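Local coordinates for enolase from the environmental genome shotgun sequencing of the Sargasso Sea (PDB 2QGY), which is of unknown function but binds magnesium and, as a member of the enolase superfamily, probably abstracts a proton next to a carboxylate of its substrate, at residues I39-E44 against E109-D114; F54-N57 against G62-I65; K68-E73 against S102-A107. One frame throughout, in Å; residues are numbered along the deposited sequence.

Contact 1: I39-E44 against E109-D114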
loop_
_atom_site.group_PDB
_atom_site.type_symbol
_atom_site.label_atom_id
_atom_site.label_comp_id
_atom_site.label_asym_id
_atom_site.label_seq_id
_atom_site.Cartn_x
_atom_site.Cartn_y
_atom_site.Cartn_z
ATOM N N ILE A 39 5.508 14.723 13.022
ATOM C CA ILE A 39 4.348 15.618 13.141
ATOM C C ILE A 39 4.091 16.030 14.584
ATOM O O ILE A 39 4.452 15.328 15.523
ATOM C CB ILE A 39 3.059 14.987 12.518
ATOM C CG1 ILE A 39 2.383 13.993 13.479
ATOM C CG2 ILE A 39 3.386 14.303 11.180
ATOM C CD1 ILE A 39 1.021 13.501 12.955
ATOM N N LYS A 40 3.445 17.186 14.750
ATOM C CA LYS A 40 2.964 17.585 16.056
ATOM C C LYS A 40 1.525 18.049 15.866
ATOM O O LYS A 40 1.252 18.887 15.016
ATOM C CB LYS A 40 3.810 18.732 16.627
ATOM C CG LYS A 40 3.448 18.986 18.072
ATOM C CD LYS A 40 4.211 20.185 18.687
ATOM C CE LYS A 40 3.517 21.495 18.437
ATOM N NZ LYS A 40 4.331 22.585 19.108
ATOM N N ILE A 41 0.629 17.483 16.659
ATOM C CA ILE A 41 -0.800 17.815 16.653
ATOM C C ILE A 41 -1.055 18.517 17.982
ATOM O O ILE A 41 -0.560 18.069 19.014
ATOM C CB ILE A 41 -1.653 16.528 16.553
ATOM C CG1 ILE A 41 -1.578 15.948 15.119
ATOM C CG2 ILE A 41 -3.104 16.795 16.974
ATOM C CD1 ILE A 41 -2.416 14.699 14.885
ATOM N N THR A 42 -1.801 19.625 17.941
ATOM C CA THR A 42 -2.238 20.333 19.156
ATOM C C THR A 42 -3.764 20.240 19.246
ATOM O O THR A 42 -4.469 20.507 18.263
ATOM C CB THR A 42 -1.837 21.836 19.123
ATOM O OG1 THR A 42 -0.451 21.949 18.776
ATOM C CG2 THR A 42 -2.062 22.497 20.529
ATOM N N THR A 43 -4.267 19.817 20.398
ATOM C CA THR A 43 -5.710 19.759 20.558
ATOM C C THR A 43 -6.246 21.146 20.902
ATOM O O THR A 43 -5.484 22.057 21.230
ATOM C CB THR A 43 -6.138 18.807 21.687
ATOM O OG1 THR A 43 -5.789 19.378 22.956
ATOM C CG2 THR A 43 -5.481 17.419 21.527
ATOM N N GLU A 44 -7.569 21.264 20.884
ATOM C CA GLU A 44 -8.267 22.496 21.263
ATOM C C GLU A 44 -7.960 22.904 22.716
ATOM O O GLU A 44 -7.932 24.098 23.051
ATOM C CB GLU A 44 -9.764 22.285 21.075
ATOM C CG GLU A 44 -10.552 23.545 20.929
ATOM C CD GLU A 44 -11.933 23.286 20.373
ATOM O OE1 GLU A 44 -12.739 22.594 21.055
ATOM O OE2 GLU A 44 -12.200 23.777 19.253
ATOM N N GLU A 109 -1.952 8.344 14.701
ATOM C CA GLU A 109 -2.350 7.558 15.874
ATOM C C GLU A 109 -1.325 7.659 16.985
ATOM O O GLU A 109 -1.689 7.740 18.170
ATOM C CB GLU A 109 -2.639 6.090 15.542
ATOM C CG GLU A 109 -3.477 5.408 16.630
ATOM C CD GLU A 109 -3.513 3.901 16.481
ATOM O OE1 GLU A 109 -4.115 3.384 15.507
ATOM O OE2 GLU A 109 -2.939 3.256 17.371
ATOM N N ILE A 110 -0.052 7.660 16.629
ATOM C CA ILE A 110 1.019 7.752 17.620
ATOM C C ILE A 110 0.896 9.088 18.357
ATOM O O ILE A 110 1.055 9.144 19.581
ATOM C CB ILE A 110 2.410 7.605 16.951
ATOM C CG1 ILE A 110 2.634 6.124 16.552
ATOM C CG2 ILE A 110 3.548 8.059 17.927
ATOM C CD1 ILE A 110 3.829 5.899 15.622
ATOM N N ALA A 111 0.615 10.160 17.626
ATOM C CA ALA A 111 0.418 11.481 18.294
ATOM C C ALA A 111 -0.777 11.500 19.263
ATOM O O ALA A 111 -0.724 12.166 20.314
ATOM C CB ALA A 111 0.280 12.594 17.284
ATOM N N LEU A 112 -1.856 10.810 18.887
ATOM C CA LEU A 112 -3.034 10.720 19.759
ATOM C C LEU A 112 -2.720 9.915 21.035
ATOM O O LEU A 112 -3.229 10.223 22.129
ATOM C CB LEU A 112 -4.240 10.159 18.999
ATOM C CG LEU A 112 -4.783 10.936 17.782
ATOM C CD1 LEU A 112 -6.005 10.287 17.209
ATOM C CD2 LEU A 112 -5.067 12.456 18.067
ATOM N N TRP A 113 -1.862 8.902 20.911
ATOM C CA TRP A 113 -1.390 8.156 22.076
ATOM C C TRP A 113 -0.561 9.035 23.006
ATOM O O TRP A 113 -0.678 8.908 24.236
ATOM C CB TRP A 113 -0.565 6.925 21.688
ATOM C CG TRP A 113 -1.410 5.732 21.316
ATOM C CD1 TRP A 113 -1.654 5.269 20.057
ATOM C CD2 TRP A 113 -2.131 4.856 22.209
ATOM N NE1 TRP A 113 -2.469 4.150 20.101
ATOM C CE2 TRP A 113 -2.778 3.879 21.405
ATOM C CE3 TRP A 113 -2.281 4.793 23.600
ATOM C CZ2 TRP A 113 -3.575 2.870 21.947
ATOM C CZ3 TRP A 113 -3.081 3.784 24.138
ATOM C CH2 TRP A 113 -3.710 2.835 23.313
ATOM N N ASP A 114 0.283 9.887 22.430
ATOM C CA ASP A 114 1.128 10.798 23.208
ATOM C C ASP A 114 0.187 11.719 24.002
ATOM O O ASP A 114 0.339 11.915 25.232
ATOM C CB ASP A 114 1.996 11.619 22.231
ATOM C CG ASP A 114 3.100 12.437 22.938
ATOM O OD1 ASP A 114 3.527 12.056 24.050
ATOM O OD2 ASP A 114 3.571 13.439 22.362
#
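Ile41 and Ala111 carry this strand-on-helix contact, and they are also the pair at which the two backbones come closest, with CA of Ile41 6.7 Å from CA of Ala111. The CB bond of each points at the other segment, so a branched side chain of strand 37-43 meets one methyl on helix 99-120. From CB of Ile41 the chain divides. CG2 lies anti to the backbone N and heads away from Ala111. CG1 lies anti to the carbonyl carbon (chi1 -74°), and the extended second torsion (chi2 -178°) carries the chain on to CD1. This terminal methyl makes the closest approach, its CD1 lying 4.2 Å from CB of Ala111.

Ile39, two residues earlier on the same side of the strand, reaches the same target less closely. Its CB does not point at the helix, but the tip swings nearer, and Ile39 CD1 ends 4.5 Å from Ala111 CB. The two isoleucine tips are neighbours as well, CD1 of Ile39 being 4.1 Å from CD1 of Ile41, so Ala111 CB faces a pair of methyls. Everything that touches is buried and apolar, and at these separations the methyls meet in ordinary van der Waals contact, without strain.

On the helix, Trp113 NE1 donates a 2.9 Å hydrogen bond to Glu109 OE2, which lies in the indole plane; the same oxygen accepts from the backbone N of Ile283. Asp114 accepts from the backbone N of Trp50 and pairs with Lys118. Ile41 also rests on Leu13 and Leu16 of strand 13-21 and on Ile108 and Ile115 of helix 99-120, which places the contact in the core between the antiparallel sheet and the helices of the N-terminal capping domain.

Contact 2: F54-N57 against G62-I65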
loop_
_atom_site.group_PDB
_atom_site.type_symbol
_atom_site.label_atom_id
_atom_site.label_comp_id
_atom_site.label_asym_id
_atom_site.label_seq_id
_atom_site.Cartn_x
_atom_site.Cartn_y
_atom_site.Cartn_z
ATOM N N PHE A 54 6.592 6.346 8.909
ATOM C CA PHE A 54 7.677 5.667 8.229
ATOM C C PHE A 54 7.821 6.266 6.824
ATOM O O PHE A 54 6.919 6.174 6.011
ATOM C CB PHE A 54 7.459 4.157 8.195
ATOM C CG PHE A 54 8.465 3.468 7.355
ATOM C CD1 PHE A 54 9.747 3.294 7.830
ATOM C CD2 PHE A 54 8.153 3.084 6.073
ATOM C CE1 PHE A 54 10.716 2.675 7.059
ATOM C CE2 PHE A 54 9.133 2.459 5.252
ATOM C CZ PHE A 54 10.407 2.275 5.755
ATOM N N SER A 55 8.952 6.894 6.545
ATOM C CA SER A 55 9.088 7.638 5.278
ATOM C C SER A 55 9.667 6.779 4.172
ATOM O O SER A 55 10.450 5.869 4.431
ATOM C CB SER A 55 9.942 8.902 5.458
ATOM O OG SER A 55 11.261 8.524 5.718
ATOM N N ILE A 56 9.274 7.073 2.931
ATOM C CA ILE A 56 9.604 6.216 1.783
ATOM C C ILE A 56 10.062 7.157 0.692
ATOM O O ILE A 56 9.433 8.190 0.472
ATOM C CB ILE A 56 8.412 5.354 1.306
ATOM C CG1 ILE A 56 7.741 4.637 2.485
ATOM C CG2 ILE A 56 8.910 4.298 0.296
ATOM C CD1 ILE A 56 6.376 3.947 2.149
ATOM N N ASN A 57 11.194 6.823 0.076
ATOM C CA ASN A 57 11.836 7.702 -0.918
ATOM C C ASN A 57 10.846 8.097 -2.015
ATOM O O ASN A 57 10.130 7.246 -2.539
ATOM C CB ASN A 57 13.084 7.003 -1.494
ATOM C CG ASN A 57 14.046 7.956 -2.212
ATOM O OD1 ASN A 57 14.904 7.496 -2.981
ATOM N ND2 ASN A 57 13.908 9.262 -1.994
ATOM N N GLY A 62 3.988 13.147 -0.375
ATOM C CA GLY A 62 2.704 12.468 -0.563
ATOM C C GLY A 62 2.137 11.992 0.765
ATOM O O GLY A 62 0.961 12.203 1.059
ATOM N N ILE A 63 2.992 11.396 1.590
ATOM C CA ILE A 63 2.575 10.937 2.911
ATOM C C ILE A 63 2.108 12.139 3.759
ATOM O O ILE A 63 1.033 12.099 4.404
ATOM C CB ILE A 63 3.701 10.124 3.579
ATOM C CG1 ILE A 63 3.920 8.777 2.829
ATOM C CG2 ILE A 63 3.414 9.881 5.076
ATOM C CD1 ILE A 63 5.228 8.121 3.200
ATOM N N ALA A 64 2.902 13.205 3.750
ATOM C CA ALA A 64 2.555 14.413 4.526
ATOM C C ALA A 64 1.205 15.021 4.119
ATOM O O ALA A 64 0.430 15.491 4.972
ATOM C CB ALA A 64 3.661 15.440 4.392
ATOM N N ILE A 65 0.953 15.066 2.814
ATOM C CA ILE A 65 -0.310 15.564 2.302
ATOM C C ILE A 65 -1.505 14.715 2.741
ATOM O O ILE A 65 -2.560 15.251 3.112
ATOM C CB ILE A 65 -0.243 15.753 0.761
ATOM C CG1 ILE A 65 0.737 16.883 0.405
ATOM C CG2 ILE A 65 -1.647 15.947 0.148
ATOM C CD1 ILE A 65 0.476 18.219 1.092
#
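One side chain of helix 60-74, Ile63, leans on the loop 54-57, and the order of residues along the helix explains why it alone does so. Gly62 has no side chain to offer the loop.

Ile63 follows, with its CB directed at the loop. CG1 sits anti to the carbonyl carbon, beside the backbone N (chi1 -68°), and an extended second torsion (chi2 165°) pushes CD1 out as the leading atom. That methyl lies 3.8 Å from the carbonyl O of Phe54 and 4.2 Å from the backbone N of Ile56, with CA of Ser55 at 4.4 Å from the same Ile63 CD1. It therefore rests against the main chain of three successive residues. The side-chain part of the contact comes from Ile56, whose CG1 stands 4.4 Å from CD1 of Ile63. Ala64 faces another way, onto Ile18 and Ile20 of strand 13-21, and Ile65 packs against Gly62 of the second subunit.

The loop is anchored separately by polar bonds. Ser103 OG hydrogen-bonds to Phe54 O, Lys34 NZ to Ser55 O, and Ser55 OG to the backbone O of Lys35. On the far side of the loop, the side chain of Phe54 comes within about 9 Å of the bound magnesium ion, the metal held by Asp200, Glu226 and Glu252. In the enolase superfamily a capping-domain loop at this place commonly closes over the barrel's active site, and the position of 54-57 is consistent with that role.

Chemically, a methyl set against peptide groups supplies contact without direction: Ile63 fills space beside the loop, while the orientation of the Phe54 carbonyl is better explained by its bond from Ser103.

Contact 3: K68-E73 against S102-A107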
loop_
_atom_site.group_PDB
_atom_site.type_symbol
_atom_site.label_atom_id
_atom_site.label_comp_id
_atom_site.label_asym_id
_atom_site.label_seq_id
_atom_site.Cartn_x
_atom_site.Cartn_y
_atom_site.Cartn_z
ATOM N N LYS A 68 -2.111 15.480 6.299
ATOM C CA LYS A 68 -2.816 16.753 6.336
ATOM C C LYS A 68 -4.308 16.583 6.008
ATOM O O LYS A 68 -5.173 17.164 6.690
ATOM C CB LYS A 68 -2.186 17.770 5.362
ATOM C CG LYS A 68 -2.931 19.130 5.375
ATOM C CD LYS A 68 -2.166 20.245 4.660
ATOM C CE LYS A 68 -2.760 20.556 3.280
ATOM N NZ LYS A 68 -2.173 21.794 2.605
ATOM N N GLU A 69 -4.618 15.772 4.997
ATOM C CA GLU A 69 -6.031 15.586 4.636
ATOM C C GLU A 69 -6.826 14.822 5.677
ATOM O O GLU A 69 -8.019 15.129 5.953
ATOM C CB GLU A 69 -6.182 14.922 3.271
ATOM C CG GLU A 69 -5.798 15.806 2.081
ATOM C CD GLU A 69 -6.567 17.134 2.016
ATOM O OE1 GLU A 69 -7.791 17.136 2.265
ATOM O OE2 GLU A 69 -5.945 18.175 1.704
ATOM N N LEU A 70 -6.172 13.826 6.271
ATOM C CA LEU A 70 -6.782 13.073 7.356
ATOM C C LEU A 70 -7.010 13.987 8.555
ATOM O O LEU A 70 -8.060 13.952 9.186
ATOM C CB LEU A 70 -5.933 11.868 7.724
ATOM C CG LEU A 70 -5.906 10.777 6.645
ATOM C CD1 LEU A 70 -4.933 9.651 7.024
ATOM C CD2 LEU A 70 -7.275 10.198 6.355
ATOM N N PHE A 71 -6.034 14.839 8.837
ATOM C CA PHE A 71 -6.151 15.740 9.947
ATOM C C PHE A 71 -7.373 16.638 9.801
ATOM O O PHE A 71 -8.135 16.788 10.750
ATOM C CB PHE A 71 -4.886 16.572 10.093
ATOM C CG PHE A 71 -5.024 17.711 11.053
ATOM C CD1 PHE A 71 -4.889 17.492 12.420
ATOM C CD2 PHE A 71 -5.276 18.996 10.593
ATOM C CE1 PHE A 71 -5.009 18.528 13.310
ATOM C CE2 PHE A 71 -5.403 20.041 11.494
ATOM C CZ PHE A 71 -5.273 19.799 12.840
ATOM N N ARG A 72 -7.550 17.223 8.623
ATOM C CA ARG A 72 -8.675 18.120 8.352
ATOM C C ARG A 72 -9.986 17.392 8.592
ATOM O O ARG A 72 -10.913 17.936 9.218
ATOM C CB ARG A 72 -8.626 18.635 6.920
ATOM C CG ARG A 72 -7.576 19.699 6.660
ATOM C CD ARG A 72 -7.741 20.262 5.246
ATOM N NE ARG A 72 -6.619 21.123 4.874
ATOM C CZ ARG A 72 -6.241 21.384 3.620
ATOM N NH1 ARG A 72 -6.875 20.833 2.590
ATOM N NH2 ARG A 72 -5.210 22.191 3.395
ATOM N N GLU A 73 -10.064 16.156 8.116
ATOM C CA GLU A 73 -11.286 15.373 8.269
ATOM C C GLU A 73 -11.607 15.061 9.729
ATOM O O GLU A 73 -12.757 15.098 10.142
ATOM C CB GLU A 73 -11.196 14.091 7.427
ATOM C CG GLU A 73 -12.432 13.199 7.493
ATOM C CD GLU A 73 -13.696 13.829 6.876
ATOM O OE1 GLU A 73 -13.611 14.868 6.176
ATOM O OE2 GLU A 73 -14.787 13.255 7.085
ATOM N N SER A 102 -0.657 3.711 5.501
ATOM C CA SER A 102 -0.421 3.139 6.825
ATOM C C SER A 102 0.625 3.967 7.567
ATOM O O SER A 102 0.541 4.092 8.804
ATOM C CB SER A 102 0.040 1.651 6.715
ATOM O OG SER A 102 -1.011 0.830 6.201
ATOM N N SER A 103 1.608 4.516 6.837
ATOM C CA SER A 103 2.583 5.441 7.474
ATOM C C SER A 103 1.890 6.727 7.950
ATOM O O SER A 103 2.171 7.229 9.049
ATOM C CB SER A 103 3.713 5.831 6.535
ATOM O OG SER A 103 4.553 4.720 6.310
ATOM N N ALA A 104 1.011 7.258 7.097
ATOM C CA ALA A 104 0.233 8.459 7.467
ATOM C C ALA A 104 -0.601 8.240 8.737
ATOM O O ALA A 104 -0.555 9.061 9.649
ATOM C CB ALA A 104 -0.681 8.889 6.314
ATOM N N THR A 105 -1.352 7.140 8.793
ATOM C CA THR A 105 -2.257 6.897 9.925
ATOM C C THR A 105 -1.428 6.551 11.141
ATOM O O THR A 105 -1.810 6.891 12.227
ATOM C CB THR A 105 -3.280 5.775 9.687
ATOM O OG1 THR A 105 -2.617 4.509 9.499
ATOM C CG2 THR A 105 -4.100 6.100 8.427
ATOM N N SER A 106 -0.298 5.869 10.958
ATOM C CA SER A 106 0.622 5.632 12.120
ATOM C C SER A 106 1.008 6.937 12.809
ATOM O O SER A 106 1.007 7.024 14.054
ATOM C CB SER A 106 1.927 4.939 11.693
ATOM O OG SER A 106 1.601 3.656 11.234
ATOM N N ALA A 107 1.422 7.919 12.021
ATOM C CA ALA A 107 1.946 9.144 12.595
ATOM C C ALA A 107 0.831 9.794 13.444
ATOM O O ALA A 107 1.095 10.235 14.552
ATOM C CB ALA A 107 2.442 10.089 11.524
#
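This is a buried, apolar helix-helix contact inside the N-terminal capping domain, where one leucine of helix 60-74 bridges to helix 99-120. The backbones stay well apart, with 8.1 Å between CA of Leu70 and CA of Thr105 at their nearest, and the joint surface is only 81 Å². Leu70 spans that separation. Its CB points at the other helix, CG lies anti to the carbonyl carbon (chi1 -69°), and branch CD1 does the touching: it is 3.9 Å from CG2 of Thr105 and, less closely, 4.4 Å from CB of Ala104. The leucine and threonine side chains meet at a slant, and the methyl of Leu70 spans two consecutive residues.

Thr105 divides its work. Its CG2 is given to the leucine, whereas OG1 (chi1 63°) hydrogen-bonds to the backbone O of Gly280, so its polar end is satisfied away from the apolar contact. One turn away, Ser102 O is gripped twice from opposite faces of its plane, by Ser106 N at 2.9 Å and by Ser106 OG at 2.7 Å; that hydroxyl is also hydrogen-bonded with the backbone N of Gly280.

Around the pair, Leu70 also touches Ile89 and Leu92 of helix 82-93, which Thr105 joins at Ile89, and Phe58 of the second subunit. Ala104 continues onto Ile66 and Ile67, while Phe71 turns to Leu13 and Leu16 of strand 13-21.

From the N terminus, strand 37-43 opens the longest loop, which contact 1 closes at 109-114, 65 residues past segment 39-44. The others lie nested inside it, in series: contact 2 shuts a short turn between the loop after strand 48-53 and the start of helix 60-74, and contact 3 runs from later in that helix to helix 99-120. Contacts 1 and 3 share helix 99-120 and touch where Ile39 CD1 lies 3.6 Å from Ala107 O; contacts 2 and 3 share helix 60-74 and the Ser103 OG to Phe54 O bond. Together they tie the sheet, both helices and the loop facing the barrel into one capping domain, and contacts 2 and 3 also reach the second subunit.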